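Local coordinates for uncharacterized protein (Nitrosomonas europaea, PDB 6M0Q), which is of unknown function but binds a partner protein in a six-chain assembly, probably as a small accessory subunit of hydroxylamine oxidoreductase, at residues L30-Y41 with I72-S83. Residues are numbered along the deposited sequence; the frame is centred on the assembly and turned at random.
Sequences LAPISAKDMLDY and IVALVQKAREQS
Tyr41 and Val76 centre a helix-helix packing between the helices that precede and follow a three-stranded antiparallel sheet in the chain. Helix 35-41 crosses helix 72-83 at -119°, their axes 9.5 Å apart, while the extended lead-in 30-34 runs from the C-terminal end of helix 72-83 back toward its middle. Tyr41 is a knob in a hole formed by Ile72, Val73, Val76 and Arg80. Its ring swings away from the backbone N (chi1 -173°) and lies across beta-branched Val76, whose CG1 stands 3.9 Å from the ring centroid in a CH-pi contact. Arg80 brings NH2 to 3.7 Å from Tyr41 CE2, its guanidinium almost perpendicular to the ring; both polar ends are held by the C-terminal Tyr91, by a salt bridge and a hydrogen bond respectively. Replacing the tyrosine by an alanine is likely to leave Val76 without its aromatic cover and Tyr91 O without the hydroxyl it pairs with. Further along, Ile33 lays CG1 3.7 Å from Ala79 CB, where a small residue admits the lead-in, and the partner protein bonds to the Ile33 amide. At the far end, small Ala31 allows close approach, and the Ser83 hydroxyl meets a water shared with Ala31 O while OG accepts from Ala31 N at 2.8 Å, the N-H...O angle 158°.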
loop_
_atom_site.group_PDB
_atom_site.type_symbol
_atom_site.label_atom_id
_atom_site.label_comp_id
_atom_site.label_asym_id
_atom_site.label_seq_id
_atom_site.Cartn_x
_atom_site.Cartn_y
_atom_site.Cartn_z
ATOM N N LEU B 30 -7.373 36.241 -8.920
ATOM C CA LEU B 30 -8.796 36.181 -8.628
ATOM C C LEU B 30 -9.060 36.571 -7.178
ATOM O O LEU B 30 -8.357 36.125 -6.259
ATOM C CB LEU B 30 -9.308 34.765 -8.872
ATOM C CG LEU B 30 -10.168 34.384 -10.069
ATOM C CD1 LEU B 30 -10.128 35.419 -11.193
ATOM C CD2 LEU B 30 -9.744 32.993 -10.523
ATOM N N ALA B 31 -10.082 37.394 -6.971
ATOM C CA ALA B 31 -10.530 37.672 -5.615
ATOM C C ALA B 31 -10.935 36.351 -4.961
ATOM O O ALA B 31 -11.622 35.535 -5.594
ATOM C CB ALA B 31 -11.695 38.661 -5.612
ATOM N N PRO B 32 -10.486 36.071 -3.746
ATOM C CA PRO B 32 -10.737 34.749 -3.178
ATOM C C PRO B 32 -12.218 34.530 -2.930
ATOM O O PRO B 32 -12.976 35.463 -2.645
ATOM C CB PRO B 32 -9.934 34.761 -1.873
ATOM C CG PRO B 32 -8.855 35.755 -2.125
ATOM C CD PRO B 32 -9.547 36.843 -2.917
ATOM N N ILE B 33 -12.635 33.286 -3.118
ATOM C CA ILE B 33 -13.973 32.838 -2.782
ATOM C C ILE B 33 -13.786 31.521 -2.057
ATOM O O ILE B 33 -13.095 30.625 -2.558
ATOM C CB ILE B 33 -14.879 32.671 -4.021
ATOM C CG1 ILE B 33 -14.916 33.964 -4.846
ATOM C CG2 ILE B 33 -16.295 32.205 -3.600
ATOM C CD1 ILE B 33 -15.738 33.873 -6.118
ATOM N N SER B 34 -14.352 31.429 -0.861
ATOM C CA SER B 34 -14.227 30.232 -0.060
ATOM C C SER B 34 -14.850 29.044 -0.784
ATOM O O SER B 34 -15.718 29.184 -1.658
ATOM C CB SER B 34 -14.921 30.415 1.279
ATOM O OG SER B 34 -16.319 30.447 1.051
ATOM N N ALA B 35 -14.415 27.858 -0.375
ATOM C CA ALA B 35 -14.940 26.649 -0.980
ATOM C C ALA B 35 -16.431 26.508 -0.719
ATOM O O ALA B 35 -17.183 26.092 -1.612
ATOM C CB ALA B 35 -14.178 25.428 -0.459
ATOM N N LYS B 36 -16.887 26.844 0.500
ATOM C CA LYS B 36 -18.316 26.688 0.780
ATOM C C LYS B 36 -19.145 27.612 -0.095
ATOM O O LYS B 36 -20.264 27.259 -0.499
ATOM C CB LYS B 36 -18.619 26.948 2.253
ATOM C CG LYS B 36 -18.251 28.330 2.738
ATOM C CD LYS B 36 -18.622 28.469 4.189
ATOM C CE LYS B 36 -20.116 28.526 4.348
ATOM N NZ LYS B 36 -20.632 29.798 3.784
ATOM N N ASP B 37 -18.610 28.791 -0.411
ATOM C CA ASP B 37 -19.334 29.714 -1.277
ATOM C C ASP B 37 -19.326 29.233 -2.723
ATOM O O ASP B 37 -20.335 29.368 -3.424
ATOM C CB ASP B 37 -18.754 31.126 -1.175
ATOM C CG ASP B 37 -19.114 31.835 0.138
ATOM O OD1 ASP B 37 -18.400 32.806 0.488
ATOM O OD2 ASP B 37 -20.092 31.435 0.818
ATOM N N MET B 38 -18.201 28.679 -3.189
ATOM C CA MET B 38 -18.164 28.049 -4.509
ATOM C C MET B 38 -19.196 26.937 -4.605
ATOM O O MET B 38 -19.933 26.830 -5.598
ATOM C CB MET B 38 -16.766 27.493 -4.789
ATOM C CG MET B 38 -15.701 28.548 -5.056
ATOM S SD MET B 38 -16.109 29.586 -6.482
ATOM C CE MET B 38 -16.014 28.411 -7.851
ATOM N N LEU B 39 -19.255 26.094 -3.572
ATOM C CA LEU B 39 -20.244 25.030 -3.535
ATOM C C LEU B 39 -21.653 25.594 -3.619
ATOM O O LEU B 39 -22.462 25.143 -4.437
ATOM C CB LEU B 39 -20.064 24.199 -2.270
ATOM C CG LEU B 39 -18.890 23.254 -2.508
ATOM C CD1 LEU B 39 -18.376 22.749 -1.194
ATOM C CD2 LEU B 39 -19.326 22.119 -3.447
ATOM N N ASP B 40 -21.968 26.575 -2.767
ATOM C CA ASP B 40 -23.305 27.162 -2.775
ATOM C C ASP B 40 -23.606 27.807 -4.113
ATOM O O ASP B 40 -24.728 27.711 -4.617
ATOM C CB ASP B 40 -23.426 28.170 -1.636
ATOM C CG ASP B 40 -23.316 27.490 -0.263
ATOM O OD1 ASP B 40 -23.335 26.236 -0.248
ATOM O OD2 ASP B 40 -23.221 28.184 0.775
ATOM N N TYR B 41 -22.602 28.446 -4.712
ATOM C CA TYR B 41 -22.770 29.059 -6.022
ATOM C C TYR B 41 -23.092 28.007 -7.085
ATOM O O TYR B 41 -24.045 28.161 -7.859
ATOM C CB TYR B 41 -21.507 29.847 -6.360
ATOM C CG TYR B 41 -21.624 30.659 -7.611
ATOM C CD1 TYR B 41 -22.590 31.654 -7.731
ATOM C CD2 TYR B 41 -20.765 30.442 -8.670
ATOM C CE1 TYR B 41 -22.703 32.406 -8.881
ATOM C CE2 TYR B 41 -20.864 31.190 -9.817
ATOM C CZ TYR B 41 -21.826 32.168 -9.918
ATOM O OH TYR B 41 -21.900 32.899 -11.075
ATOM N N ILE B 72 -25.932 34.128 -2.352
ATOM C CA ILE B 72 -24.646 33.608 -2.802
ATOM C C ILE B 72 -24.277 34.206 -4.157
ATOM O O ILE B 72 -23.116 34.553 -4.401
ATOM C CB ILE B 72 -24.636 32.061 -2.816
ATOM C CG1 ILE B 72 -23.250 31.551 -3.217
ATOM C CG2 ILE B 72 -25.679 31.494 -3.758
ATOM C CD1 ILE B 72 -22.159 32.080 -2.336
ATOM N N VAL B 73 -25.255 34.382 -5.044
ATOM C CA VAL B 73 -24.951 34.967 -6.347
ATOM C C VAL B 73 -24.426 36.391 -6.183
ATOM O O VAL B 73 -23.420 36.772 -6.798
ATOM C CB VAL B 73 -26.190 34.901 -7.262
ATOM C CG1 VAL B 73 -26.017 35.832 -8.470
ATOM C CG2 VAL B 73 -26.432 33.450 -7.703
ATOM N N ALA B 74 -25.072 37.186 -5.319
ATOM C CA ALA B 74 -24.566 38.525 -5.010
ATOM C C ALA B 74 -23.144 38.467 -4.460
ATOM O O ALA B 74 -22.281 39.262 -4.852
ATOM C CB ALA B 74 -25.483 39.218 -4.004
ATOM N N LEU B 75 -22.892 37.534 -3.547
ATOM C CA LEU B 75 -21.572 37.412 -2.942
ATOM C C LEU B 75 -20.508 37.102 -3.992
ATOM O O LEU B 75 -19.425 37.705 -3.988
ATOM C CB LEU B 75 -21.620 36.334 -1.857
ATOM C CG LEU B 75 -20.363 35.866 -1.123
ATOM C CD1 LEU B 75 -19.630 37.014 -0.456
ATOM C CD2 LEU B 75 -20.760 34.827 -0.083
ATOM N N VAL B 76 -20.805 36.182 -4.917
ATOM C CA VAL B 76 -19.815 35.814 -5.922
ATOM C C VAL B 76 -19.642 36.932 -6.939
ATOM O O VAL B 76 -18.516 37.253 -7.332
ATOM C CB VAL B 76 -20.193 34.486 -6.599
ATOM C CG1 VAL B 76 -19.259 34.200 -7.760
ATOM C CG2 VAL B 76 -20.125 33.368 -5.593
ATOM N N GLN B 77 -20.745 37.542 -7.381
ATOM C CA GLN B 77 -20.635 38.639 -8.340
ATOM C C GLN B 77 -19.769 39.765 -7.794
ATOM O O GLN B 77 -18.975 40.352 -8.535
ATOM C CB GLN B 77 -22.018 39.166 -8.730
ATOM C CG GLN B 77 -22.706 38.279 -9.764
ATOM C CD GLN B 77 -24.192 38.596 -9.961
ATOM O OE1 GLN B 77 -24.754 39.490 -9.312
ATOM N NE2 GLN B 77 -24.830 37.862 -10.867
ATOM N N LYS B 78 -19.879 40.060 -6.493
ATOM C CA LYS B 78 -19.055 41.125 -5.930
ATOM C C LYS B 78 -17.590 40.710 -5.827
ATOM O O LYS B 78 -16.703 41.571 -5.864
ATOM C CB LYS B 78 -19.591 41.562 -4.568
ATOM C CG LYS B 78 -19.019 40.822 -3.380
ATOM C CD LYS B 78 -19.725 41.257 -2.097
ATOM C CE LYS B 78 -19.232 40.470 -0.882
ATOM N NZ LYS B 78 -20.131 40.612 0.307
ATOM N N ALA B 79 -17.309 39.409 -5.710
ATOM C CA ALA B 79 -15.929 38.953 -5.845
ATOM C C ALA B 79 -15.468 39.043 -7.297
ATOM O O ALA B 79 -14.309 39.382 -7.568
ATOM C CB ALA B 79 -15.779 37.521 -5.319
ATOM N N ARG B 80 -16.360 38.733 -8.244
ATOM C CA ARG B 80 -16.033 38.871 -9.660
ATOM C C ARG B 80 -15.824 40.331 -10.050
ATOM O O ARG B 80 -14.961 40.622 -10.883
ATOM C CB ARG B 80 -17.133 38.247 -10.522
ATOM C CG ARG B 80 -17.420 36.790 -10.222
ATOM C CD ARG B 80 -16.307 35.887 -10.692
ATOM N NE ARG B 80 -16.503 34.484 -10.311
ATOM C CZ ARG B 80 -17.377 33.668 -10.896
ATOM N NH1 ARG B 80 -18.164 34.120 -11.874
ATOM N NH2 ARG B 80 -17.471 32.403 -10.502
ATOM N N GLU B 81 -16.608 41.253 -9.475
ATOM C CA GLU B 81 -16.355 42.678 -9.678
ATOM C C GLU B 81 -14.971 43.059 -9.175
ATOM O O GLU B 81 -14.220 43.754 -9.870
ATOM C CB GLU B 81 -17.427 43.525 -8.979
ATOM C CG GLU B 81 -18.823 43.427 -9.605
ATOM C CD GLU B 81 -19.956 43.902 -8.675
ATOM O OE1 GLU B 81 -19.661 44.521 -7.624
ATOM O OE2 GLU B 81 -21.143 43.647 -8.997
ATOM N N GLN B 82 -14.610 42.604 -7.972
ATOM C CA GLN B 82 -13.287 42.908 -7.443
ATOM C C GLN B 82 -12.180 42.257 -8.274
ATOM O O GLN B 82 -11.069 42.793 -8.343
ATOM C CB GLN B 82 -13.198 42.478 -5.976
ATOM C CG GLN B 82 -11.849 42.741 -5.317
ATOM C CD GLN B 82 -11.741 42.138 -3.923
ATOM O OE1 GLN B 82 -12.754 41.857 -3.272
ATOM N NE2 GLN B 82 -10.505 41.932 -3.459
ATOM N N SER B 83 -12.466 41.119 -8.924
ATOM C CA SER B 83 -11.452 40.469 -9.760
ATOM C C SER B 83 -11.165 41.277 -11.027
ATOM O O SER B 83 -10.026 41.277 -11.515
ATOM C CB SER B 83 -11.875 39.039 -10.135
ATOM O OG SER B 83 -11.892 38.150 -9.022
HETATM O O HOH W 1 -13.130 35.740 -8.066
#